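Side-chain contacts in surface protein SPB1 (PDB 4UZG), which forms the backbone subunit of the pilus 2b of group B streptococcus, in which copies are probably joined covalently by sortase: residues Ile40-Pro45 with Val125-Val130; Ile148-Pro153 with Asn157-Gln162. All coordinates share one frame; numbering follows the deposited sequence.

Contact 1: Ile40-Pro45 with Val125-Val130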
ATOM      1  N   ILE A  40     -22.039  -2.471   4.149  1.00  6.86           N
ATOM      2  CA  ILE A  40     -20.639  -2.680   3.809  1.00  7.16           C
ATOM      3  C   ILE A  40     -19.818  -2.232   5.012  1.00  7.22           C
ATOM      4  O   ILE A  40     -19.845  -1.064   5.390  1.00  9.12           O
ATOM      5  CB  ILE A  40     -20.251  -1.840   2.576  1.00  7.72           C
ATOM      6  CG1 ILE A  40     -21.111  -2.233   1.370  1.00 10.30           C
ATOM      7  CG2 ILE A  40     -18.759  -1.997   2.276  1.00  9.11           C
ATOM      8  CD1 ILE A  40     -22.260  -1.274   1.084  1.00 14.54           C
ATOM      9  N   LYS A  41     -19.089  -3.169   5.610  1.00  6.90           N
ATOM     10  CA  LYS A  41     -18.259  -2.879   6.778  1.00  7.19           C
ATOM     11  C   LYS A  41     -16.817  -3.140   6.427  1.00  7.39           C
ATOM     12  O   LYS A  41     -16.487  -4.212   5.939  1.00 10.10           O
ATOM     13  CB  LYS A  41     -18.639  -3.771   7.953  1.00  8.39           C
ATOM     14  CG  LYS A  41     -19.901  -3.368   8.633  1.00 13.62           C
ATOM     15  CD  LYS A  41     -20.210  -4.227   9.848  1.00 17.69           C
ATOM     16  CE  LYS A  41     -21.521  -3.799  10.502  1.00 21.11           C
ATOM     17  NZ  LYS A  41     -21.782  -4.586  11.744  1.00 24.44           N
ATOM     18  N   ASP A  42     -15.939  -2.175   6.679  1.00  6.95           N
ATOM     19  CA  ASP A  42     -14.522  -2.306   6.295  1.00  7.12           C
ATOM     20  C   ASP A  42     -13.671  -2.062   7.519  1.00  7.12           C
ATOM     21  O   ASP A  42     -13.728  -0.982   8.129  1.00  8.75           O
ATOM     22  CB  ASP A  42     -14.226  -1.281   5.210  1.00  7.84           C
ATOM     23  CG  ASP A  42     -12.882  -1.469   4.562  1.00  8.47           C
ATOM     24  OD1 ASP A  42     -11.904  -1.832   5.223  1.00 12.52           O
ATOM     25  OD2 ASP A  42     -12.776  -1.178   3.336  1.00 10.90           O
ATOM     26  N   THR A  43     -12.915  -3.090   7.904  1.00  6.93           N
ATOM     27  CA  THR A  43     -11.971  -2.979   9.003  1.00  8.00           C
ATOM     28  C   THR A  43     -10.576  -2.832   8.373  1.00  6.65           C
ATOM     29  O   THR A  43     -10.062  -3.762   7.755  1.00  7.25           O
ATOM     30  CB  THR A  43     -12.010  -4.206   9.911  1.00  9.63           C
ATOM     31  OG1 THR A  43     -13.343  -4.407  10.380  1.00 11.61           O
ATOM     32  CG2 THR A  43     -11.061  -4.038  11.105  1.00 11.60           C
ATOM     33  N   MET A  44     -10.015  -1.642   8.522  1.00  6.74           N
ATOM     34  CA  MET A  44      -8.714  -1.297   7.963  1.00  6.76           C
ATOM     35  C   MET A  44      -7.609  -1.764   8.895  1.00  7.43           C
ATOM     36  O   MET A  44      -7.846  -2.032  10.074  1.00  8.13           O
ATOM     37  CB  MET A  44      -8.666   0.212   7.785  1.00  6.60           C
ATOM     38  CG  MET A  44      -9.453   0.708   6.589  1.00  7.14           C
ATOM     39  SD  MET A  44      -8.626   0.316   5.019  1.00  7.30           S
ATOM     40  CE  MET A  44      -7.430   1.638   4.936  1.00  8.12           C
ATOM     41  N   PRO A  45      -6.370  -1.811   8.390  1.00  7.82           N
ATOM     42  CA  PRO A  45      -5.202  -1.937   9.266  1.00  8.84           C
ATOM     43  C   PRO A  45      -5.161  -0.749  10.222  1.00  7.96           C
ATOM     44  O   PRO A  45      -5.912   0.218  10.113  1.00  8.24           O
ATOM     45  CB  PRO A  45      -4.019  -1.866   8.303  1.00 11.56           C
ATOM     46  CG  PRO A  45      -4.505  -1.802   7.004  1.00 11.25           C
ATOM     47  CD  PRO A  45      -5.967  -1.595   6.996  1.00  8.33           C
ATOM     48  N   VAL A 125     -17.796   0.360  -4.024  1.00  6.67           N
ATOM     49  CA  VAL A 125     -17.316   1.432  -3.166  1.00  7.06           C
ATOM     50  C   VAL A 125     -15.835   1.614  -3.456  1.00  7.04           C
ATOM     51  O   VAL A 125     -15.048   0.687  -3.271  1.00  8.36           O
ATOM     52  CB  VAL A 125     -17.523   1.119  -1.667  1.00  7.74           C
ATOM     53  CG1 VAL A 125     -16.931   2.226  -0.783  1.00  9.53           C
ATOM     54  CG2 VAL A 125     -18.992   0.901  -1.338  1.00  8.55           C
ATOM     55  N   THR A 126     -15.452   2.803  -3.888  1.00  6.97           N
ATOM     56  CA  THR A 126     -14.049   3.139  -3.981  1.00  7.39           C
ATOM     57  C   THR A 126     -13.725   4.137  -2.883  1.00  6.83           C
ATOM     58  O   THR A 126     -14.561   4.957  -2.492  1.00  8.12           O
ATOM     59  CB  THR A 126     -13.678   3.724  -5.333  1.00  8.94           C
ATOM     60  OG1 THR A 126     -14.337   4.971  -5.532  1.00 11.69           O
ATOM     61  CG2 THR A 126     -14.007   2.782  -6.452  1.00 10.68           C
ATOM     62  N   TYR A 127     -12.499   4.068  -2.361  1.00  6.16           N
ATOM     63  CA  TYR A 127     -12.052   5.000  -1.340  1.00  6.04           C
ATOM     64  C   TYR A 127     -10.529   4.957  -1.323  1.00  5.39           C
ATOM     65  O   TYR A 127      -9.925   4.113  -1.987  1.00  6.50           O
ATOM     66  CB  TYR A 127     -12.647   4.648   0.043  1.00  6.16           C
ATOM     67  CG  TYR A 127     -12.100   3.373   0.662  1.00  6.26           C
ATOM     68  CD1 TYR A 127     -12.630   2.131   0.366  1.00  6.75           C
ATOM     69  CD2 TYR A 127     -11.021   3.425   1.525  1.00  6.20           C
ATOM     70  CE1 TYR A 127     -12.100   0.974   0.923  1.00  6.67           C
ATOM     71  CE2 TYR A 127     -10.483   2.268   2.091  1.00  6.64           C
ATOM     72  CZ  TYR A 127     -11.036   1.058   1.775  1.00  6.60           C
ATOM     73  OH  TYR A 127     -10.531  -0.122   2.314  1.00  7.24           O
ATOM     74  N   THR A 128      -9.915   5.861  -0.573  1.00  5.22           N
ATOM     75  CA  THR A 128      -8.471   5.889  -0.500  1.00  5.94           C
ATOM     76  C   THR A 128      -7.967   5.862   0.941  1.00  5.45           C
ATOM     77  O   THR A 128      -8.695   6.154   1.901  1.00  5.47           O
ATOM     78  CB  THR A 128      -7.883   7.116  -1.225  1.00  6.35           C
ATOM     79  OG1 THR A 128      -8.369   8.283  -0.567  1.00  6.99           O
ATOM     80  CG2 THR A 128      -8.260   7.138  -2.688  1.00  7.61           C
ATOM     81  N   GLY A 129      -6.695   5.497   1.059  1.00  5.85           N
ATOM     82  CA  GLY A 129      -5.945   5.617   2.290  1.00  5.85           C
ATOM     83  C   GLY A 129      -4.517   6.012   1.949  1.00  5.70           C
ATOM     84  O   GLY A 129      -4.149   6.101   0.774  1.00  6.63           O
ATOM     85  N   VAL A 130      -3.716   6.246   2.972  1.00  5.85           N
ATOM     86  CA  VAL A 130      -2.312   6.632   2.813  1.00  5.72           C
ATOM     87  C   VAL A 130      -1.427   5.636   3.554  1.00  5.43           C
ATOM     88  O   VAL A 130      -1.632   5.368   4.738  1.00  5.76           O
ATOM     89  CB  VAL A 130      -2.063   8.072   3.304  1.00  6.04           C
ATOM     90  CG1 VAL A 130      -0.575   8.422   3.215  1.00  6.77           C
ATOM     91  CG2 VAL A 130      -2.897   9.072   2.507  1.00  7.31           C
TER

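Contact 2: Ile148-Pro153 with Asn157-Gln162. With CA (calcium ion), chain F.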
ATOM      1  N   ILE A 148     -10.210  -5.919   5.585  1.00  7.81           N
ATOM      2  CA  ILE A 148     -11.291  -6.805   5.201  1.00  8.32           C
ATOM      3  C   ILE A 148     -12.569  -6.008   5.044  1.00  8.37           C
ATOM      4  O   ILE A 148     -12.877  -5.156   5.866  1.00 11.60           O
ATOM      5  CB  ILE A 148     -11.498  -7.960   6.221  1.00 10.70           C
ATOM      6  CG1 ILE A 148     -12.575  -8.919   5.712  1.00 13.40           C
ATOM      7  CG2 ILE A 148     -11.821  -7.433   7.589  1.00 13.23           C
ATOM      8  CD1 ILE A 148     -12.695 -10.214   6.480  1.00 14.89           C
ATOM      9  N   ALA A 149     -13.300  -6.271   3.971  1.00  7.29           N
ATOM     10  CA  ALA A 149     -14.613  -5.686   3.772  1.00  6.97           C
ATOM     11  C   ALA A 149     -15.633  -6.807   3.701  1.00  6.95           C
ATOM     12  O   ALA A 149     -15.447  -7.776   2.984  1.00  9.50           O
ATOM     13  CB  ALA A 149     -14.654  -4.885   2.492  1.00  8.67           C
ATOM     14  N   THR A 150     -16.745  -6.630   4.412  1.00  6.06           N
ATOM     15  CA  THR A 150     -17.874  -7.546   4.320  1.00  6.33           C
ATOM     16  C   THR A 150     -19.055  -6.775   3.731  1.00  6.17           C
ATOM     17  O   THR A 150     -19.207  -5.563   3.974  1.00  6.91           O
ATOM     18  CB  THR A 150     -18.256  -8.142   5.674  1.00  6.33           C
ATOM     19  OG1 THR A 150     -18.636  -7.088   6.556  1.00  7.08           O
ATOM     20  CG2 THR A 150     -17.140  -8.964   6.251  1.00  7.72           C
ATOM     21  N   ILE A 151     -19.909  -7.492   3.005  1.00  6.25           N
ATOM     22  CA  ILE A 151     -21.135  -6.938   2.485  1.00  6.48           C
ATOM     23  C   ILE A 151     -22.251  -7.939   2.819  1.00  6.85           C
ATOM     24  O   ILE A 151     -22.166  -9.110   2.434  1.00  7.70           O
ATOM     25  CB  ILE A 151     -21.071  -6.679   0.978  1.00  8.11           C
ATOM     26  CG1 ILE A 151     -19.843  -5.815   0.619  1.00 10.88           C
ATOM     27  CG2 ILE A 151     -22.404  -6.059   0.516  1.00  9.28           C
ATOM     28  CD1 ILE A 151     -18.594  -6.640   0.140  1.00 13.27           C
ATOM     29  N   ASN A 152     -23.273  -7.462   3.518  1.00  6.61           N
ATOM     30  CA  ASN A 152     -24.369  -8.331   3.970  1.00  7.01           C
ATOM     31  C   ASN A 152     -25.702  -7.645   3.688  1.00  6.92           C
ATOM     32  O   ASN A 152     -25.829  -6.426   3.855  1.00  7.50           O
ATOM     33  CB  ASN A 152     -24.300  -8.554   5.480  1.00  8.03           C
ATOM     34  CG  ASN A 152     -23.192  -9.494   5.908  1.00  8.00           C
ATOM     35  OD1 ASN A 152     -23.319 -10.704   5.833  1.00  8.60           O
ATOM     36  ND2 ASN A 152     -22.083  -8.927   6.369  1.00  7.56           N
ATOM     37  N   PRO A 153     -26.735  -8.418   3.328  1.00  7.36           N
ATOM     38  CA  PRO A 153     -28.094  -7.867   3.298  1.00  7.69           C
ATOM     39  C   PRO A 153     -28.625  -7.710   4.702  1.00  7.88           C
ATOM     40  O   PRO A 153     -28.267  -8.486   5.593  1.00  8.79           O
ATOM     41  CB  PRO A 153     -28.860  -8.940   2.535  1.00 10.21           C
ATOM     42  CG  PRO A 153     -28.167 -10.220   2.947  1.00 10.87           C
ATOM     43  CD  PRO A 153     -26.700  -9.862   3.070  1.00  9.45           C
ATOM     44  N   ASN A 157     -24.630 -11.042   9.438  1.00  9.57           N
ATOM     45  CA  ASN A 157     -23.181 -10.847   9.532  1.00  8.89           C
ATOM     46  C   ASN A 157     -22.421 -12.096   9.049  1.00  8.12           C
ATOM     47  O   ASN A 157     -21.266 -12.292   9.425  1.00  8.75           O
ATOM     48  CB  ASN A 157     -22.710 -10.441  10.946  1.00 10.26           C
ATOM     49  CG  ASN A 157     -22.759 -11.580  11.932  1.00 10.98           C
ATOM     50  OD1 ASN A 157     -23.489 -12.543  11.724  1.00 10.68           O
ATOM     51  ND2 ASN A 157     -21.979 -11.491  13.012  1.00 14.69           N
ATOM     52  N   ASP A 158     -23.045 -12.914   8.199  1.00  7.85           N
ATOM     53  CA  ASP A 158     -22.447 -14.173   7.797  1.00  7.54           C
ATOM     54  C   ASP A 158     -21.454 -14.074   6.634  1.00  7.41           C
ATOM     55  O   ASP A 158     -20.715 -15.017   6.376  1.00  7.91           O
ATOM     56  CB  ASP A 158     -23.517 -15.184   7.408  1.00  8.55           C
ATOM     57  CG  ASP A 158     -24.368 -15.647   8.567  0.82  9.09           C
ATOM     58  OD1 ASP A 158     -24.242 -15.204   9.721  0.83  8.71           O
ATOM     59  OD2 ASP A 158     -25.214 -16.524   8.316  0.58 10.94           O
ATOM     60  N   ASP A 159     -21.416 -12.957   5.916  1.00  7.31           N
ATOM     61  CA  ASP A 159     -20.490 -12.847   4.790  1.00  7.57           C
ATOM     62  C   ASP A 159     -19.009 -13.000   5.268  1.00  6.21           C
ATOM     63  O   ASP A 159     -18.586 -12.303   6.164  1.00  7.19           O
ATOM     64  CB  ASP A 159     -20.601 -11.477   4.117  1.00  8.28           C
ATOM     65  CG  ASP A 159     -19.624 -11.326   2.970  1.00  9.11           C
ATOM     66  OD1 ASP A 159     -19.460 -12.297   2.215  1.00 14.78           O
ATOM     67  OD2 ASP A 159     -18.973 -10.269   2.799  1.00 10.34           O
ATOM     68  N   PRO A 160     -18.206 -13.904   4.666  1.00  6.92           N
ATOM     69  CA  PRO A 160     -16.850 -14.093   5.207  1.00  7.32           C
ATOM     70  C   PRO A 160     -15.907 -12.958   4.761  1.00  8.51           C
ATOM     71  O   PRO A 160     -14.855 -12.808   5.350  1.00 11.05           O
ATOM     72  CB  PRO A 160     -16.433 -15.460   4.670  1.00  8.70           C
ATOM     73  CG  PRO A 160     -17.256 -15.601   3.400  1.00  9.25           C
ATOM     74  CD  PRO A 160     -18.580 -14.976   3.728  1.00  8.44           C
ATOM     75  N   GLY A 161     -16.322 -12.159   3.777  1.00  8.45           N
ATOM     76  CA  GLY A 161     -15.589 -10.978   3.396  1.00  8.68           C
ATOM     77  C   GLY A 161     -14.496 -11.181   2.397  1.00  9.41           C
ATOM     78  O   GLY A 161     -14.140 -12.294   2.016  1.00 10.37           O
ATOM     79  N   GLN A 162     -13.941 -10.041   2.021  1.00  8.57           N
ATOM     80  CA  GLN A 162     -12.944  -9.929   0.971  1.00  9.43           C
ATOM     81  C   GLN A 162     -11.777  -9.111   1.525  1.00  8.27           C
ATOM     82  O   GLN A 162     -11.988  -8.053   2.122  1.00  8.79           O
ATOM     83  CB  GLN A 162     -13.523  -9.262  -0.293  1.00 12.86           C
ATOM     84  CG  GLN A 162     -14.733  -9.971  -0.897  1.00 16.51           C
ATOM     85  CD  GLN A 162     -14.418 -11.334  -1.485  1.00 19.02           C
ATOM     86  OE1 GLN A 162     -13.413 -11.508  -2.184  1.00 22.58           O
ATOM     87  NE2 GLN A 162     -15.297 -12.302  -1.241  1.00 21.65           N
TER
HETATM   88 CA    CA F1475     -24.323 -14.636  12.033  0.74  7.87          CA
HETATM   89  O   HOH W   1     -17.395  -9.568   0.772  1.00 26.66           O
HETATM   90  O   HOH W   2     -19.919 -10.494   7.726  1.00  7.68           O
HETATM   91  O   HOH W   3     -26.142 -13.383  10.857  1.00 12.00           O
HETATM   92  O   HOH W   4     -26.045 -13.782  13.570  1.00 15.46           O

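Contact 1: Ile40-Pro45 with Val125-Val130
The phenol oxygen of Tyr127 ends, deep in the domain, between an acid and a thioether: Asp42, near the end of strand 37-43, and Met44, just beyond it, both reach it. Tyr127 OH gives a hydrogen bond to Asp42 OD2 that is short at 2.7 Å yet weak in geometry. The carboxylate approaches the ring obliquely, its plane 83° from that of the ring, and Asp42 OD2 also lies 3.3 Å from Tyr127 CE1. Met44, two residues on in the same segment, puts SD at the ring edge, near its plane, as a Met-aromatic contact; chi1 and chi2 (-76° and -73°) bring SD to 3.3 Å from Tyr127 OH and 4.0 Å from Tyr127 CE2. The tyrosine ring spans from strand 121-131 to strand 37-43. Tyr19 lies nearly parallel to its ring, and Phe91 meets it edge-to-face. The other carboxylate oxygen of Asp42, OD1, takes a weak hydrogen bond from Lys4 NZ, and Asn147 packs beside the acid. Lysine, asparagine and a buried acid together recall the sites where pilin domains form intramolecular isopeptide bonds, so Tyr127 may help to position the carboxylate.

Contact 2: Ile148-Pro153 with Asn157-Gln162
Asp159 turns its side chain in against the edge of strand 146-153, beside Thr150, Ile151 and Asn152. CG lies anti to the backbone N (chi1 178°), which sends the chain toward the strand. Its CB packs 3.3 Å from Ile151 O and equally close to Asn152 OD1, and CG lies 3.4 Å from Ile151 O. At the tip, Asp159 OD2 accepts a nearly straight bond from Ile151 N (2.9 Å, 166°), met on its anti side and 31° out of the carboxylate plane. Water 1 donates a second bond to this oxygen, at 2.7 Å from Asp159 OD2. Asn152 answers from the strand: its OD1 takes Asp159 N on a lone pair at 3.0 Å, while its ND2 gives to water 2, which also bonds to Asp159 O. Further along, Gly161, with a positive phi, passes close to Thr150 CG2 and leads into the hydrogen-bonded antiparallel pair of Ala149 with Gln162. On the outer side, Asn157 OD1 and Asp158 OD1 bind calcium at 2.3 and 2.4 Å. The whole is a beta-hairpin between strands 146-153 and 162-165 with a long, calcium-binding loop, where Asp159 OD2 takes the Ile151 amide beyond the last backbone pair.

Contact 1 uses strand 37-43, and contact 2 the strand beside it in the same sheet, 146-153: Lys41 O with Thr150 N and Thr43 N with Ile148 O probably form the hydrogen bonds that tie them. Contact 1 is buried and spans the interior to a strand that is not a neighbour in the sheet, through side chains alone. Contact 2 lies farther from the chain centre, partly buried, and fastens a loop to the strand that runs into it, through two backbone bonds, two side-chain-to-backbone bonds and bridging waters, the calcium being held by the loop itself. Each uses an aspartate as acceptor, but Asp42 serves a phenol in the core, whereas Asp159 serves a main-chain amide near the solvent.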